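Local coordinates for periplasmic binding protein (Pseudomonas aeruginosa, PDB 2R79) that binds heme in the periplasm and probably delivers it to an inner-membrane ABC transporter for uptake into the cell, at residues P92-L97 / G164-N169; L119-R124 / G242-R247; Q123-Q128 / L168-A173. One frame throughout, in Å; residues are numbered along the deposited sequence.

Contact 1: residues P92-L97 / G164-N169. With SO4 (sulfate ion), chain C.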
# COMPACT_ATOMS: atom_id res chain seq x y z
N PRO A 92 -12.76 -29.90 -20.73
CA PRO A 92 -13.48 -29.51 -19.51
C PRO A 92 -14.20 -30.65 -18.78
O PRO A 92 -15.42 -30.62 -18.66
CB PRO A 92 -14.49 -28.48 -20.01
CG PRO A 92 -13.95 -28.04 -21.35
CD PRO A 92 -13.41 -29.31 -21.91
N ASP A 93 -13.46 -31.65 -18.31
CA ASP A 93 -14.08 -32.74 -17.56
C ASP A 93 -13.09 -33.48 -16.66
O ASP A 93 -11.89 -33.51 -16.93
CB ASP A 93 -14.75 -33.74 -18.51
CG ASP A 93 -13.76 -34.47 -19.39
OD1 ASP A 93 -13.26 -33.87 -20.35
OD2 ASP A 93 -13.49 -35.65 -19.10
N LEU A 94 -13.61 -34.07 -15.59
CA LEU A 94 -12.80 -34.79 -14.62
C LEU A 94 -12.01 -35.94 -15.21
O LEU A 94 -10.92 -36.26 -14.73
CB LEU A 94 -13.67 -35.29 -13.47
CG LEU A 94 -14.39 -34.17 -12.73
CD1 LEU A 94 -15.19 -34.76 -11.58
CD2 LEU A 94 -13.38 -33.16 -12.21
N GLU A 95 -12.55 -36.58 -16.24
CA GLU A 95 -11.85 -37.69 -16.86
C GLU A 95 -10.52 -37.18 -17.41
O GLU A 95 -9.50 -37.84 -17.28
CB GLU A 95 -12.67 -38.31 -17.99
CG GLU A 95 -11.89 -39.33 -18.81
CD GLU A 95 -12.73 -40.00 -19.88
OE1 GLU A 95 -13.37 -39.28 -20.68
OE2 GLU A 95 -12.75 -41.25 -19.92
N ALA A 96 -10.55 -36.01 -18.04
CA ALA A 96 -9.35 -35.42 -18.61
C ALA A 96 -8.40 -35.01 -17.49
O ALA A 96 -7.19 -35.27 -17.56
CB ALA A 96 -9.71 -34.21 -19.44
N LEU A 97 -8.93 -34.37 -16.46
CA LEU A 97 -8.10 -33.95 -15.34
C LEU A 97 -7.39 -35.15 -14.75
O LEU A 97 -6.16 -35.15 -14.64
CB LEU A 97 -8.95 -33.27 -14.26
CG LEU A 97 -8.20 -32.88 -12.99
CD1 LEU A 97 -6.94 -32.10 -13.33
CD2 LEU A 97 -9.12 -32.05 -12.12
N GLY A 164 -15.64 -22.57 -19.55
CA GLY A 164 -16.57 -21.59 -19.03
C GLY A 164 -17.90 -22.22 -18.66
O GLY A 164 -18.48 -21.90 -17.62
N ASP A 165 -18.39 -23.11 -19.52
CA ASP A 165 -19.66 -23.79 -19.28
C ASP A 165 -19.55 -24.70 -18.06
O ASP A 165 -20.46 -24.76 -17.23
CB ASP A 165 -20.05 -24.64 -20.50
CG ASP A 165 -21.33 -25.43 -20.28
OD1 ASP A 165 -22.40 -24.81 -20.14
OD2 ASP A 165 -21.27 -26.68 -20.24
N TRP A 166 -18.43 -25.41 -17.96
CA TRP A 166 -18.17 -26.31 -16.84
C TRP A 166 -18.22 -25.50 -15.54
O TRP A 166 -18.83 -25.91 -14.55
CB TRP A 166 -16.80 -26.94 -17.00
CG TRP A 166 -16.50 -28.02 -16.01
CD1 TRP A 166 -16.70 -29.36 -16.18
CD2 TRP A 166 -15.90 -27.85 -14.72
NE1 TRP A 166 -16.24 -30.04 -15.08
CE2 TRP A 166 -15.75 -29.14 -14.17
CE3 TRP A 166 -15.47 -26.74 -13.98
CZ2 TRP A 166 -15.19 -29.36 -12.90
CZ3 TRP A 166 -14.91 -26.95 -12.72
CH2 TRP A 166 -14.77 -28.25 -12.20
N VAL A 167 -17.56 -24.34 -15.55
CA VAL A 167 -17.53 -23.48 -14.38
C VAL A 167 -18.92 -22.95 -14.01
O VAL A 167 -19.25 -22.87 -12.82
CB VAL A 167 -16.55 -22.30 -14.58
CG1 VAL A 167 -16.79 -21.22 -13.53
CG2 VAL A 167 -15.12 -22.81 -14.48
N LEU A 168 -19.72 -22.58 -15.00
CA LEU A 168 -21.05 -22.07 -14.70
C LEU A 168 -21.91 -23.17 -14.10
O LEU A 168 -22.62 -22.96 -13.12
CB LEU A 168 -21.72 -21.50 -15.96
CG LEU A 168 -21.16 -20.20 -16.55
CD1 LEU A 168 -21.96 -19.80 -17.80
CD2 LEU A 168 -21.23 -19.10 -15.50
N ASN A 169 -21.85 -24.36 -14.69
CA ASN A 169 -22.64 -25.48 -14.19
C ASN A 169 -22.22 -25.89 -12.79
O ASN A 169 -23.06 -26.05 -11.91
CB ASN A 169 -22.55 -26.68 -15.14
CG ASN A 169 -23.31 -26.45 -16.44
OD1 ASN A 169 -24.49 -26.09 -16.42
ND2 ASN A 169 -22.64 -26.68 -17.57
S SO4 C . -17.51 -33.60 -15.83
O1 SO4 C . -17.15 -35.04 -16.08
O2 SO4 C . -18.00 -32.92 -17.07
O3 SO4 C . -18.58 -33.62 -14.78
O4 SO4 C . -16.35 -32.84 -15.27
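Leu-94 N and Trp-166 NE1 converge on one oxygen, O4 of a bound sulfate ion, and so are joined through an anion rather than directly. The indole bond is the shorter and straighter of the two, with NE1 2.8 Å from O4 and an N-H...O angle of 163°. The backbone bond from Leu-94 N to O4 spans 3.0 Å and is more bent, at 149°. The sulfur sits in the plane of the indole, at its edge. Trp-166 reaches the ion because its CG is anti to the backbone N (chi1 -172°), which swings the ring off helix 163-170 toward residues 92-97. Around this bridge the packing is modest. Pro-92 O comes within 3.1 Å of Trp-166 CD1, and the proline CB rests on the tryptophan CB at 4.1 Å. Farther along the indole, Leu-94 CD2 stands 4.3 Å from Trp-166 CZ2. Asp-93 is the N-cap of helix 94-108: its OD2 accepts from Ala-96 N at 3.1 Å, met from above the carboxylate plane. Asp-93 CA and CB lie beside the ion, and the carboxylate turns to cap the helix. Arg-170 gives the sulfate a further hydrogen bond, and Leu-125 and Leu-248 touch the Trp-166 side chain. Gly-164 N is hydrogen-bonded to the hydroxyl of Tyr-182, a residue of the heme pocket. The sulfate was probably acquired from the crystallisation liquor, yet its setting is a natural one for an anion: the N-terminus of a helix, an indole N-H and a guanidinium would all be expected to stabilise negative charge. No hydrogen bond runs directly between the two segments, so in this crystal their polar connection depends on the ion, with apolar contact as its complement.

Contact 2: residues L119-R124 / G242-R247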
# COMPACT_ATOMS: atom_id res chain seq x y z
N LEU A 119 -8.11 -36.94 -5.57
CA LEU A 119 -9.04 -37.21 -4.49
C LEU A 119 -9.53 -35.93 -3.81
O LEU A 119 -10.73 -35.76 -3.61
CB LEU A 119 -8.38 -38.15 -3.48
CG LEU A 119 -9.17 -38.65 -2.27
CD1 LEU A 119 -10.48 -39.29 -2.72
CD2 LEU A 119 -8.31 -39.67 -1.52
N ASP A 120 -8.61 -35.03 -3.47
CA ASP A 120 -9.02 -33.79 -2.82
C ASP A 120 -9.90 -32.95 -3.74
O ASP A 120 -10.84 -32.30 -3.30
CB ASP A 120 -7.80 -32.95 -2.42
CG ASP A 120 -6.95 -33.62 -1.36
OD1 ASP A 120 -7.53 -34.20 -0.42
OD2 ASP A 120 -5.70 -33.55 -1.46
N TYR A 121 -9.57 -32.96 -5.03
CA TYR A 121 -10.32 -32.18 -6.00
C TYR A 121 -11.78 -32.63 -6.07
O TYR A 121 -12.69 -31.82 -5.93
CB TYR A 121 -9.67 -32.32 -7.38
CG TYR A 121 -9.96 -31.17 -8.32
CD1 TYR A 121 -9.26 -29.98 -8.22
CD2 TYR A 121 -10.90 -31.31 -9.35
CE1 TYR A 121 -9.47 -28.94 -9.13
CE2 TYR A 121 -11.12 -30.28 -10.27
CZ TYR A 121 -10.40 -29.10 -10.15
OH TYR A 121 -10.56 -28.09 -11.06
N ARG A 122 -12.00 -33.93 -6.27
CA ARG A 122 -13.35 -34.46 -6.37
C ARG A 122 -14.12 -34.25 -5.08
O ARG A 122 -15.33 -34.02 -5.10
CB ARG A 122 -13.30 -35.94 -6.75
CG ARG A 122 -12.47 -36.20 -8.01
CD ARG A 122 -12.83 -37.50 -8.71
NE ARG A 122 -13.06 -38.58 -7.77
CZ ARG A 122 -13.14 -39.87 -8.10
NH1 ARG A 122 -12.98 -40.24 -9.36
NH2 ARG A 122 -13.38 -40.78 -7.17
N GLN A 123 -13.42 -34.29 -3.95
CA GLN A 123 -14.05 -34.09 -2.65
C GLN A 123 -14.55 -32.65 -2.57
O GLN A 123 -15.64 -32.39 -2.07
CB GLN A 123 -13.03 -34.34 -1.54
CG GLN A 123 -13.62 -34.39 -0.14
CD GLN A 123 -14.32 -35.71 0.15
OE1 GLN A 123 -13.74 -36.79 -0.00
NE2 GLN A 123 -15.59 -35.63 0.57
N ARG A 124 -13.72 -31.72 -3.06
CA ARG A 124 -14.08 -30.32 -3.07
C ARG A 124 -15.34 -30.14 -3.92
O ARG A 124 -16.27 -29.44 -3.53
CB ARG A 124 -12.94 -29.48 -3.68
CG ARG A 124 -11.71 -29.30 -2.79
CD ARG A 124 -12.06 -28.57 -1.50
NE ARG A 124 -12.41 -27.16 -1.70
CZ ARG A 124 -11.54 -26.20 -2.01
NH1 ARG A 124 -10.25 -26.48 -2.17
NH2 ARG A 124 -11.96 -24.95 -2.16
N GLY A 242 -5.63 -23.91 -20.32
CA GLY A 242 -4.93 -25.15 -20.03
C GLY A 242 -5.67 -26.23 -19.25
O GLY A 242 -5.05 -26.96 -18.47
N GLY A 243 -6.98 -26.36 -19.47
CA GLY A 243 -7.73 -27.39 -18.76
C GLY A 243 -8.09 -27.02 -17.34
O GLY A 243 -7.81 -25.92 -16.88
N LEU A 244 -8.74 -27.95 -16.64
CA LEU A 244 -9.17 -27.74 -15.27
C LEU A 244 -8.00 -27.56 -14.32
O LEU A 244 -7.18 -28.47 -14.17
CB LEU A 244 -10.02 -28.93 -14.82
CG LEU A 244 -11.51 -28.90 -15.15
CD1 LEU A 244 -11.79 -27.99 -16.34
CD2 LEU A 244 -11.99 -30.32 -15.40
N GLY A 245 -7.95 -26.41 -13.66
CA GLY A 245 -6.86 -26.12 -12.74
C GLY A 245 -7.19 -26.24 -11.26
O GLY A 245 -8.36 -26.27 -10.89
N PRO A 246 -6.16 -26.29 -10.40
CA PRO A 246 -6.29 -26.42 -8.94
C PRO A 246 -7.01 -25.29 -8.21
O PRO A 246 -7.45 -25.47 -7.08
CB PRO A 246 -4.84 -26.59 -8.48
CG PRO A 246 -4.09 -25.79 -9.48
CD PRO A 246 -4.74 -26.16 -10.79
N ARG A 247 -7.15 -24.13 -8.85
CA ARG A 247 -7.82 -23.01 -8.20
C ARG A 247 -9.31 -22.94 -8.48
O ARG A 247 -10.02 -22.14 -7.88
CB ARG A 247 -7.17 -21.68 -8.61
CG ARG A 247 -5.77 -21.45 -8.05
CD ARG A 247 -5.23 -20.11 -8.54
NE ARG A 247 -5.15 -20.07 -10.00
CZ ARG A 247 -5.44 -19.00 -10.74
NH1 ARG A 247 -5.83 -17.87 -10.16
NH2 ARG A 247 -5.36 -19.07 -12.06
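Tyr-121 and Gly-245 form a side-chain-to-backbone hydrogen bond that ties the long helix 111-135 to the loop between strand 232-235 and helix 248-259. The contact is buried and rests almost wholly on one aromatic side chain. Tyr-121 OH donates to Gly-245 O over 2.9 Å, with a C=O...O angle of 137°. The hydroxyl lies above the carbonyl plane, 40° out of it, and therefore does not sit on a lone pair. The acceptor stands near the plane of the ring, at its edge, and Tyr-121 CE1 is itself 3.4 Å from Gly-245 O. Pro-246 borders the same edge, its CA 4.1 Å from CE1. Leu-244 closes on the phenol from the preceding position, with CB 3.9 Å from Tyr-121 OH. With chi1 at -156°, the tyrosine CG is broadly anti to the backbone N, and the ring extends from the helix until its hydroxyl meets the loop. A buried phenol is thus given a backbone acceptor, and a carbonyl in a loop is given a donor. The loop is also held by helix 10-18, where Trp-15 NE1 is hydrogen-bonded to Leu-244 O and Ser-11 OG to Gly-243 O. Val-241, just before this segment, lines the heme pocket, although the tyrosine contact itself lies away from that site. The phenol is packed between helices: Leu-94 and Leu-97 of helix 94-108 touch it, as do Leu-248 and Pro-249 at the start of helix 248-259, while Pro-246 rests on helix 10-18.

Contact 3: residues Q123-Q128 / L168-A173; sequences QRLRRQ and LNRAGA. With SO4 (sulfate ion), chain C.
The guanidinium of Arg-170 has Leu-125 CD1 over one face, 4.0 Å above the plane and offset toward the rim, while a sulfate and a water occupy its edge. At one terminal nitrogen, NH2 donates to sulfate O3 over 2.7 Å, with a bent N-H...O angle of 135°. At the other, NH1 donates to the water at 2.7 Å, and that water donates in turn to Leu-125 O at 2.8 Å. The guanidinium is thus tied to the backbone of helix 111-135 through solvent, and its rotation should be restricted by partners on two nitrogens. A bend at chi2 (-75°) turns the arginine chain so that it crosses the leucine at about a right angle. Gln-128 touches the end of helix 163-170 with its CG, 3.6 Å from Arg-170 O, whereas its OE1 is hydrogen-bonded to Ser-256 OG. Helix 163-170 finishes here in a Schellman motif, with Gly-172 at positive phi and Ala-173 N bonded back to Leu-168 O. Leu-252 of helix 248-259 touches both Leu-125 and Gln-128, Leu-94 of helix 94-108 touches Leu-125 and Arg-170, and Ala-173 packs on Val-144 of strand 143-150.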
# COMPACT_ATOMS: atom_id res chain seq x y z
N GLN A 123 -13.42 -34.29 -3.95
CA GLN A 123 -14.05 -34.09 -2.65
C GLN A 123 -14.55 -32.65 -2.57
O GLN A 123 -15.64 -32.39 -2.07
CB GLN A 123 -13.03 -34.34 -1.54
CG GLN A 123 -13.62 -34.39 -0.14
CD GLN A 123 -14.32 -35.71 0.15
OE1 GLN A 123 -13.74 -36.79 -0.00
NE2 GLN A 123 -15.59 -35.63 0.57
N ARG A 124 -13.72 -31.72 -3.06
CA ARG A 124 -14.08 -30.32 -3.07
C ARG A 124 -15.34 -30.14 -3.92
O ARG A 124 -16.27 -29.44 -3.53
CB ARG A 124 -12.94 -29.48 -3.68
CG ARG A 124 -11.71 -29.30 -2.79
CD ARG A 124 -12.06 -28.57 -1.50
NE ARG A 124 -12.41 -27.16 -1.70
CZ ARG A 124 -11.54 -26.20 -2.01
NH1 ARG A 124 -10.25 -26.48 -2.17
NH2 ARG A 124 -11.96 -24.95 -2.16
N LEU A 125 -15.36 -30.79 -5.08
CA LEU A 125 -16.50 -30.70 -5.99
C LEU A 125 -17.77 -31.32 -5.42
O LEU A 125 -18.86 -30.81 -5.64
CB LEU A 125 -16.16 -31.35 -7.34
CG LEU A 125 -14.99 -30.69 -8.08
CD1 LEU A 125 -14.78 -31.37 -9.42
CD2 LEU A 125 -15.27 -29.21 -8.27
N ARG A 126 -17.63 -32.41 -4.68
CA ARG A 126 -18.79 -33.06 -4.08
C ARG A 126 -19.40 -32.14 -3.04
O ARG A 126 -20.62 -32.05 -2.91
CB ARG A 126 -18.39 -34.39 -3.43
CG ARG A 126 -19.58 -35.26 -3.07
CD ARG A 126 -19.18 -36.64 -2.57
NE ARG A 126 -18.81 -36.63 -1.16
CZ ARG A 126 -18.32 -37.69 -0.52
NH1 ARG A 126 -18.16 -38.83 -1.17
NH2 ARG A 126 -18.01 -37.61 0.76
N ARG A 127 -18.54 -31.46 -2.30
CA ARG A 127 -18.97 -30.53 -1.27
C ARG A 127 -19.65 -29.31 -1.88
O ARG A 127 -20.62 -28.78 -1.33
CB ARG A 127 -17.74 -30.10 -0.47
CG ARG A 127 -18.04 -29.17 0.68
CD ARG A 127 -16.74 -28.58 1.22
NE ARG A 127 -17.00 -27.58 2.25
CZ ARG A 127 -16.10 -26.69 2.66
NH1 ARG A 127 -14.89 -26.67 2.13
NH2 ARG A 127 -16.43 -25.81 3.60
N GLN A 128 -19.13 -28.87 -3.03
CA GLN A 128 -19.68 -27.71 -3.73
C GLN A 128 -21.09 -28.05 -4.23
O GLN A 128 -22.00 -27.24 -4.13
CB GLN A 128 -18.77 -27.32 -4.89
CG GLN A 128 -19.27 -26.18 -5.78
CD GLN A 128 -19.42 -24.86 -5.05
OE1 GLN A 128 -20.53 -24.47 -4.67
NE2 GLN A 128 -18.31 -24.16 -4.84
N LEU A 168 -19.72 -22.58 -15.00
CA LEU A 168 -21.05 -22.07 -14.70
C LEU A 168 -21.91 -23.17 -14.10
O LEU A 168 -22.62 -22.96 -13.12
CB LEU A 168 -21.72 -21.50 -15.96
CG LEU A 168 -21.16 -20.20 -16.55
CD1 LEU A 168 -21.96 -19.80 -17.80
CD2 LEU A 168 -21.23 -19.10 -15.50
N ASN A 169 -21.85 -24.36 -14.69
CA ASN A 169 -22.64 -25.48 -14.19
C ASN A 169 -22.22 -25.89 -12.79
O ASN A 169 -23.06 -26.05 -11.91
CB ASN A 169 -22.55 -26.68 -15.14
CG ASN A 169 -23.31 -26.45 -16.44
OD1 ASN A 169 -24.49 -26.09 -16.42
ND2 ASN A 169 -22.64 -26.68 -17.57
N ARG A 170 -20.92 -26.06 -12.59
CA ARG A 170 -20.42 -26.46 -11.29
C ARG A 170 -20.69 -25.44 -10.20
O ARG A 170 -20.69 -25.78 -9.03
CB ARG A 170 -18.93 -26.76 -11.37
CG ARG A 170 -18.61 -28.02 -12.17
CD ARG A 170 -18.94 -29.25 -11.38
NE ARG A 170 -18.61 -30.46 -12.10
CZ ARG A 170 -18.50 -31.66 -11.52
NH1 ARG A 170 -18.70 -31.79 -10.22
NH2 ARG A 170 -18.20 -32.73 -12.25
N ALA A 171 -20.92 -24.18 -10.59
CA ALA A 171 -21.20 -23.14 -9.60
C ALA A 171 -22.70 -22.98 -9.35
O ALA A 171 -23.11 -22.09 -8.62
CB ALA A 171 -20.59 -21.81 -10.05
N GLY A 172 -23.51 -23.84 -9.95
CA GLY A 172 -24.94 -23.78 -9.74
C GLY A 172 -25.77 -22.91 -10.68
O GLY A 172 -26.93 -22.64 -10.40
N ALA A 173 -25.20 -22.47 -11.79
CA ALA A 173 -25.94 -21.63 -12.73
C ALA A 173 -26.34 -22.41 -13.97
O ALA A 173 -25.85 -23.53 -14.19
CB ALA A 173 -25.09 -20.43 -13.13
S SO4 C . -17.51 -33.60 -15.83
O1 SO4 C . -17.15 -35.04 -16.08
O2 SO4 C . -18.00 -32.92 -17.07
O3 SO4 C . -18.58 -33.62 -14.78
O4 SO4 C . -16.35 -32.84 -15.27
O HOH W 1 -19.30 -30.07 -8.26

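The three contacts cluster around helix 111-135, the long helix that links the two lobes in binding proteins of this family, with their centres 10 to 11 Å apart. Contacts 2 and 3 start from overlapping segments of that helix, whereas contacts 1 and 3 end on overlapping segments at helix 163-170 and share the sulfate. Contact 1 meets contact 2 where Leu-244 packs against Pro-92 and Asp-93. Along the chain the segments of contacts 1 and 2 alternate, so residues 92-97, before the linking helix, are interwoven with segments 164-169 and 242-247 after it. Together they probably set the two lobes against the linking helix, consistent with the limited lobe movement known for this family.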